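Local coordinates for endoglucanase (Clostridium thermocellum, PDB 2YIK), which probably hydrolyses internal beta-1,4-glucosidic bonds of cellulose, as a family 9 glycoside hydrolase that carries bound calcium and zinc ions, at residues 427-438 and 474-485. Residues are numbered along the deposited sequence; the frame is centred on the assembly and turned at random.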
ATOM      1  N   TYR A 427       3.275   0.131 -22.287  1.00 27.96           N
ATOM      2  CA  TYR A 427       3.950   1.424 -22.441  1.00 27.32           C
ATOM      3  C   TYR A 427       5.011   1.518 -21.347  1.00 27.72           C
ATOM      4  O   TYR A 427       6.168   1.859 -21.612  1.00 28.18           O
ATOM      5  CB  TYR A 427       2.977   2.610 -22.288  1.00 26.12           C
ATOM      6  CG  TYR A 427       3.658   3.983 -22.263  1.00 25.03           C
ATOM      7  CD1 TYR A 427       4.364   4.407 -21.140  1.00 24.32           C
ATOM      8  CD2 TYR A 427       3.621   4.841 -23.373  1.00 24.80           C
ATOM      9  CE1 TYR A 427       5.025   5.641 -21.113  1.00 24.64           C
ATOM     10  CE2 TYR A 427       4.279   6.086 -23.355  1.00 22.53           C
ATOM     11  CZ  TYR A 427       4.983   6.475 -22.220  1.00 24.59           C
ATOM     12  OH  TYR A 427       5.669   7.676 -22.176  1.00 25.42           O
ATOM     13  N   LEU A 428       4.617   1.216 -20.113  1.00 26.19           N
ATOM     14  CA  LEU A 428       5.555   1.289 -18.999  1.00 26.64           C
ATOM     15  C   LEU A 428       6.699   0.286 -19.116  1.00 26.46           C
ATOM     16  O   LEU A 428       7.772   0.510 -18.560  1.00 26.64           O
ATOM     17  CB  LEU A 428       4.818   1.112 -17.663  1.00 27.37           C
ATOM     18  CG  LEU A 428       3.978   2.324 -17.224  1.00 26.52           C
ATOM     19  CD1 LEU A 428       3.133   1.960 -16.003  1.00 27.31           C
ATOM     20  CD2 LEU A 428       4.893   3.501 -16.913  1.00 25.41           C
ATOM     21  N   LEU A 429       6.487  -0.807 -19.843  1.00 26.11           N
ATOM     22  CA  LEU A 429       7.540  -1.799 -20.011  1.00 27.52           C
ATOM     23  C   LEU A 429       8.469  -1.471 -21.187  1.00 28.18           C
ATOM     24  O   LEU A 429       9.418  -2.203 -21.447  1.00 27.42           O
ATOM     25  CB  LEU A 429       6.936  -3.202 -20.185  1.00 25.74           C
ATOM     26  CG  LEU A 429       6.240  -3.795 -18.948  1.00 28.00           C
ATOM     27  CD1 LEU A 429       5.704  -5.187 -19.268  1.00 27.44           C
ATOM     28  CD2 LEU A 429       7.226  -3.863 -17.781  1.00 26.67           C
ATOM     29  N   GLY A 430       8.196  -0.380 -21.901  1.00 28.88           N
ATOM     30  CA  GLY A 430       9.065  -0.018 -23.014  1.00 28.93           C
ATOM     31  C   GLY A 430       8.435   0.383 -24.340  1.00 28.80           C
ATOM     32  O   GLY A 430       9.132   0.889 -25.217  1.00 27.94           O
ATOM     33  N   LYS A 431       7.135   0.154 -24.502  1.00 28.15           N
ATOM     34  CA  LYS A 431       6.440   0.501 -25.740  1.00 29.48           C
ATOM     35  C   LYS A 431       6.111   2.004 -25.702  1.00 29.47           C
ATOM     36  O   LYS A 431       4.948   2.404 -25.599  1.00 29.11           O
ATOM     37  CB  LYS A 431       5.169  -0.344 -25.853  1.00 30.65           C
ATOM     38  CG  LYS A 431       4.557  -0.395 -27.231  1.00 33.86           C
ATOM     39  CD  LYS A 431       3.663  -1.623 -27.372  1.00 35.36           C
ATOM     40  CE  LYS A 431       2.934  -1.613 -28.707  1.00 37.14           C
ATOM     41  NZ  LYS A 431       1.827  -2.611 -28.746  1.00 38.79           N
ATOM     42  N   ASN A 432       7.157   2.824 -25.787  1.00 28.86           N
ATOM     43  CA  ASN A 432       7.024   4.274 -25.719  1.00 29.55           C
ATOM     44  C   ASN A 432       8.089   4.984 -26.562  1.00 30.52           C
ATOM     45  O   ASN A 432       9.002   4.347 -27.083  1.00 31.60           O
ATOM     46  CB  ASN A 432       7.131   4.716 -24.259  1.00 28.51           C
ATOM     47  CG  ASN A 432       8.418   4.246 -23.599  1.00 28.32           C
ATOM     48  OD1 ASN A 432       9.517   4.643 -23.996  1.00 27.23           O
ATOM     49  ND2 ASN A 432       8.286   3.396 -22.581  1.00 26.81           N
ATOM     50  N   PRO A 433       7.993   6.319 -26.694  1.00 30.97           N
ATOM     51  CA  PRO A 433       8.961   7.087 -27.486  1.00 31.20           C
ATOM     52  C   PRO A 433      10.438   6.932 -27.125  1.00 32.32           C
ATOM     53  O   PRO A 433      11.302   7.158 -27.973  1.00 31.51           O
ATOM     54  CB  PRO A 433       8.479   8.526 -27.314  1.00 30.46           C
ATOM     55  CG  PRO A 433       7.003   8.361 -27.227  1.00 29.99           C
ATOM     56  CD  PRO A 433       6.873   7.182 -26.275  1.00 31.47           C
ATOM     57  N   LEU A 434      10.732   6.552 -25.881  1.00 32.07           N
ATOM     58  CA  LEU A 434      12.119   6.392 -25.443  1.00 32.18           C
ATOM     59  C   LEU A 434      12.541   4.928 -25.413  1.00 31.27           C
ATOM     60  O   LEU A 434      13.686   4.623 -25.083  1.00 30.77           O
ATOM     61  CB  LEU A 434      12.306   6.971 -24.032  1.00 31.70           C
ATOM     62  CG  LEU A 434      11.964   8.437 -23.755  1.00 33.52           C
ATOM     63  CD1 LEU A 434      12.263   8.764 -22.294  1.00 30.83           C
ATOM     64  CD2 LEU A 434      12.777   9.346 -24.685  1.00 32.88           C
ATOM     65  N   ASN A 435      11.616   4.041 -25.780  1.00 31.64           N
ATOM     66  CA  ASN A 435      11.831   2.595 -25.728  1.00 31.46           C
ATOM     67  C   ASN A 435      12.413   2.318 -24.344  1.00 31.20           C
ATOM     68  O   ASN A 435      13.308   1.485 -24.168  1.00 29.44           O
ATOM     69  CB  ASN A 435      12.796   2.107 -26.813  1.00 32.21           C
ATOM     70  CG  ASN A 435      12.799   0.593 -26.930  1.00 34.40           C
ATOM     71  OD1 ASN A 435      11.786  -0.062 -26.659  1.00 36.41           O
ATOM     72  ND2 ASN A 435      13.925   0.028 -27.342  1.00 35.03           N
ATOM     73  N   ARG A 436      11.878   3.030 -23.358  1.00 29.94           N
ATOM     74  CA  ARG A 436      12.357   2.905 -21.995  1.00 30.73           C
ATOM     75  C   ARG A 436      11.459   2.098 -21.074  1.00 29.97           C
ATOM     76  O   ARG A 436      10.249   2.324 -21.009  1.00 27.33           O
ATOM     77  CB  ARG A 436      12.574   4.289 -21.385  1.00 32.38           C
ATOM     78  CG  ARG A 436      13.395   4.215 -20.118  1.00 36.54           C
ATOM     79  CD  ARG A 436      13.407   5.488 -19.314  1.00 39.25           C
ATOM     80  NE  ARG A 436      14.099   6.611 -19.942  1.00 42.50           N
ATOM     81  CZ  ARG A 436      15.256   6.525 -20.588  1.00 44.14           C
ATOM     82  NH1 ARG A 436      15.865   5.351 -20.717  1.00 47.69           N
ATOM     83  NH2 ARG A 436      15.821   7.623 -21.078  1.00 42.80           N
ATOM     84  N   CYS A 437      12.066   1.145 -20.371  1.00 28.93           N
ATOM     85  CA  CYS A 437      11.332   0.322 -19.423  1.00 29.33           C
ATOM     86  C   CYS A 437      11.458   1.028 -18.082  1.00 28.96           C
ATOM     87  O   CYS A 437      12.567   1.282 -17.602  1.00 30.52           O
ATOM     88  CB  CYS A 437      11.925  -1.085 -19.327  1.00 27.90           C
ATOM     89  SG  CYS A 437      11.049  -2.147 -18.130  1.00 28.28           S
ATOM     90  N   TYR A 438      10.320   1.344 -17.478  1.00 28.33           N
ATOM     91  CA  TYR A 438      10.302   2.061 -16.214  1.00 27.46           C
ATOM     92  C   TYR A 438      10.344   1.197 -14.950  1.00 26.83           C
ATOM     93  O   TYR A 438      10.178   1.697 -13.839  1.00 26.89           O
ATOM     94  CB  TYR A 438       9.100   3.004 -16.218  1.00 26.60           C
ATOM     95  CG  TYR A 438       9.269   4.137 -17.213  1.00 26.61           C
ATOM     96  CD1 TYR A 438      10.074   5.230 -16.909  1.00 26.62           C
ATOM     97  CD2 TYR A 438       8.672   4.087 -18.480  1.00 25.43           C
ATOM     98  CE1 TYR A 438      10.288   6.253 -17.832  1.00 27.81           C
ATOM     99  CE2 TYR A 438       8.880   5.104 -19.419  1.00 27.56           C
ATOM    100  CZ  TYR A 438       9.689   6.186 -19.085  1.00 28.17           C
ATOM    101  OH  TYR A 438       9.896   7.202 -19.988  1.00 29.64           O
ATOM    102  N   ALA A 474      11.541  -2.241  -9.151  1.00 28.41           N
ATOM    103  CA  ALA A 474      11.061  -0.929  -8.738  1.00 28.13           C
ATOM    104  C   ALA A 474      10.434  -0.189  -9.923  1.00 28.48           C
ATOM    105  O   ALA A 474      11.007  -0.154 -11.015  1.00 27.87           O
ATOM    106  CB  ALA A 474      12.207  -0.107  -8.162  1.00 27.04           C
ATOM    107  N   LEU A 475       9.254   0.386  -9.704  1.00 27.49           N
ATOM    108  CA  LEU A 475       8.561   1.154 -10.737  1.00 27.60           C
ATOM    109  C   LEU A 475       8.806   2.610 -10.378  1.00 27.64           C
ATOM    110  O   LEU A 475       8.310   3.092  -9.360  1.00 26.75           O
ATOM    111  CB  LEU A 475       7.057   0.866 -10.722  1.00 26.04           C
ATOM    112  CG  LEU A 475       6.176   1.723 -11.637  1.00 26.51           C
ATOM    113  CD1 LEU A 475       6.500   1.439 -13.093  1.00 25.09           C
ATOM    114  CD2 LEU A 475       4.704   1.423 -11.358  1.00 26.36           C
ATOM    115  N   VAL A 476       9.583   3.309 -11.199  1.00 26.92           N
ATOM    116  CA  VAL A 476       9.885   4.705 -10.915  1.00 25.59           C
ATOM    117  C   VAL A 476       8.709   5.636 -11.226  1.00 24.83           C
ATOM    118  O   VAL A 476       7.741   5.238 -11.877  1.00 23.05           O
ATOM    119  CB  VAL A 476      11.120   5.155 -11.703  1.00 25.68           C
ATOM    120  CG1 VAL A 476      12.308   4.259 -11.348  1.00 25.90           C
ATOM    121  CG2 VAL A 476      10.832   5.102 -13.199  1.00 24.24           C
ATOM    122  N   GLY A 477       8.804   6.870 -10.741  1.00 25.05           N
ATOM    123  CA  GLY A 477       7.757   7.852 -10.961  1.00 25.07           C
ATOM    124  C   GLY A 477       7.175   7.795 -12.359  1.00 26.64           C
ATOM    125  O   GLY A 477       5.959   7.861 -12.537  1.00 26.24           O
ATOM    126  N   GLY A 478       8.044   7.686 -13.359  1.00 26.63           N
ATOM    127  CA  GLY A 478       7.575   7.606 -14.727  1.00 27.20           C
ATOM    128  C   GLY A 478       7.960   8.792 -15.581  1.00 28.46           C
ATOM    129  O   GLY A 478       8.665   9.693 -15.120  1.00 29.99           O
ATOM    130  N   PRO A 479       7.496   8.824 -16.841  1.00 29.09           N
ATOM    131  CA  PRO A 479       7.804   9.918 -17.765  1.00 30.57           C
ATOM    132  C   PRO A 479       6.976  11.163 -17.468  1.00 31.99           C
ATOM    133  O   PRO A 479       6.027  11.111 -16.679  1.00 32.90           O
ATOM    134  CB  PRO A 479       7.482   9.309 -19.125  1.00 30.57           C
ATOM    135  CG  PRO A 479       6.288   8.431 -18.810  1.00 29.73           C
ATOM    136  CD  PRO A 479       6.691   7.775 -17.502  1.00 29.50           C
ATOM    137  N   ASP A 480       7.339  12.288 -18.080  1.00 32.95           N
ATOM    138  CA  ASP A 480       6.573  13.509 -17.870  1.00 32.39           C
ATOM    139  C   ASP A 480       5.447  13.561 -18.897  1.00 31.71           C
ATOM    140  O   ASP A 480       5.211  12.586 -19.605  1.00 31.33           O
ATOM    141  CB  ASP A 480       7.459  14.766 -17.954  1.00 34.15           C
ATOM    142  CG  ASP A 480       8.215  14.890 -19.268  1.00 36.61           C
ATOM    143  OD1 ASP A 480       7.727  14.420 -20.322  1.00 35.50           O
ATOM    144  OD2 ASP A 480       9.302  15.497 -19.250  1.00 37.36           O
ATOM    145  N   ALA A 481       4.742  14.685 -18.971  1.00 31.23           N
ATOM    146  CA  ALA A 481       3.620  14.820 -19.896  1.00 30.18           C
ATOM    147  C   ALA A 481       4.008  14.721 -21.360  1.00 29.69           C
ATOM    148  O   ALA A 481       3.147  14.529 -22.227  1.00 29.38           O
ATOM    149  CB  ALA A 481       2.900  16.140 -19.641  1.00 30.53           C
ATOM    150  N   SER A 482       5.297  14.842 -21.644  1.00 30.22           N
ATOM    151  CA  SER A 482       5.785  14.792 -23.031  1.00 30.84           C
ATOM    152  C   SER A 482       6.597  13.515 -23.294  1.00 30.65           C
ATOM    153  O   SER A 482       7.439  13.481 -24.204  1.00 28.75           O
ATOM    154  CB  SER A 482       6.654  16.041 -23.303  1.00 31.91           C
ATOM    155  OG  SER A 482       5.859  17.231 -23.454  1.00 33.33           O
ATOM    156  N   ASP A 483       6.303  12.466 -22.510  1.00 30.49           N
ATOM    157  CA  ASP A 483       7.008  11.172 -22.592  1.00 31.21           C
ATOM    158  C   ASP A 483       8.509  11.328 -22.352  1.00 32.78           C
ATOM    159  O   ASP A 483       9.293  10.417 -22.659  1.00 34.23           O
ATOM    160  CB  ASP A 483       6.779  10.506 -23.970  1.00 30.93           C
ATOM    161  CG  ASP A 483       5.290  10.267 -24.282  1.00 30.91           C
ATOM    162  OD1 ASP A 483       4.663   9.316 -23.745  1.00 30.85           O
ATOM    163  OD2 ASP A 483       4.731  11.080 -25.056  1.00 30.64           O
ATOM    164  N   GLN A 484       8.956  12.433 -21.773  1.00 34.20           N
ATOM    165  CA  GLN A 484      10.396  12.458 -21.535  1.00 35.95           C
ATOM    166  C   GLN A 484      10.730  12.019 -20.095  1.00 36.30           C
ATOM    167  O   GLN A 484       9.874  12.001 -19.202  1.00 35.67           O
ATOM    168  CB  GLN A 484      10.996  13.841 -21.780  1.00 39.37           C
ATOM    169  CG  GLN A 484      10.789  14.408 -23.194  1.00 42.89           C
ATOM    170  CD  GLN A 484      11.536  13.623 -24.261  1.00 46.56           C
ATOM    171  OE1 GLN A 484      12.641  13.994 -24.682  1.00 50.37           O
ATOM    172  NE2 GLN A 484      10.919  12.540 -24.722  1.00 47.37           N
ATOM    173  N   HIS A 485      11.992  11.643 -19.892  1.00 36.25           N
ATOM    174  CA  HIS A 485      12.449  11.142 -18.603  1.00 36.55           C
ATOM    175  C   HIS A 485      13.961  11.298 -18.395  1.00 37.17           C
ATOM    176  O   HIS A 485      14.751  11.045 -19.308  1.00 36.33           O
ATOM    177  CB  HIS A 485      12.093   9.646 -18.516  1.00 35.08           C
ATOM    178  CG  HIS A 485      12.589   8.963 -17.273  1.00 34.79           C
ATOM    179  ND1 HIS A 485      11.884   8.965 -16.091  1.00 34.32           N
ATOM    180  CD2 HIS A 485      13.707   8.228 -17.046  1.00 32.46           C
ATOM    181  CE1 HIS A 485      12.543   8.259 -15.184  1.00 33.98           C
ATOM    182  NE2 HIS A 485      13.651   7.803 -15.739  1.00 35.25           N
TER
HETATM  183  O   HOH W   1       8.457   7.562 -22.200  1.00 31.13           O
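Tyr-438 packs against Pro-479 with a face and against His-485 with an edge. CD of Pro-479 sits over one face in a CH-pi contact, 3.9 Å from the centroid of the Tyr-438 ring, while CG of Arg-436 lies over the opposite face. The Tyr-438 edge, led by CE1, points into the face of His-485 in a T-shaped pair with the planes at 83°. With its CG anti to the backbone N (chi1 176°), His-485 also brings CD2 to 3.3 Å from NE of Arg-436; the side chains cross at about a right angle, guanidinium and imidazole planes 53° apart.

Polar bonds hold both ends. Tyr-427 OH donates a very short bond, 2.5 Å, to OD1 of Asp-483, and a water ties Tyr-427 OH, Tyr-438 OH and the carbonyl O of Asp-483 together. Val-476 N donates to Tyr-438 O at 3.1 Å, almost straight.

Each loop is braced by an Asx turn. Asn-432 OD1 accepts from Leu-434 N, and its ND2 donates to Tyr-427 O and Arg-436 O; Asp-480 OD1 takes Ser-482 N and Gln-484 N from opposite faces of its carboxylate.

In the (alpha/alpha)6 barrel of family 9, the contact joins the turn that leaves helix 416-428 through a Schellman motif at Gly-430 to the long loop preceding helix 499-516. The side chain of Val-476 lies about 7 Å from that of His-451, the predicted active-site residue. Thr-380 and Gly-382 also bind the Asp-483 carboxylate, Leu-428 and Leu-475 both pack on helix 392-408, and Leu-475 also reaches helix 499-516.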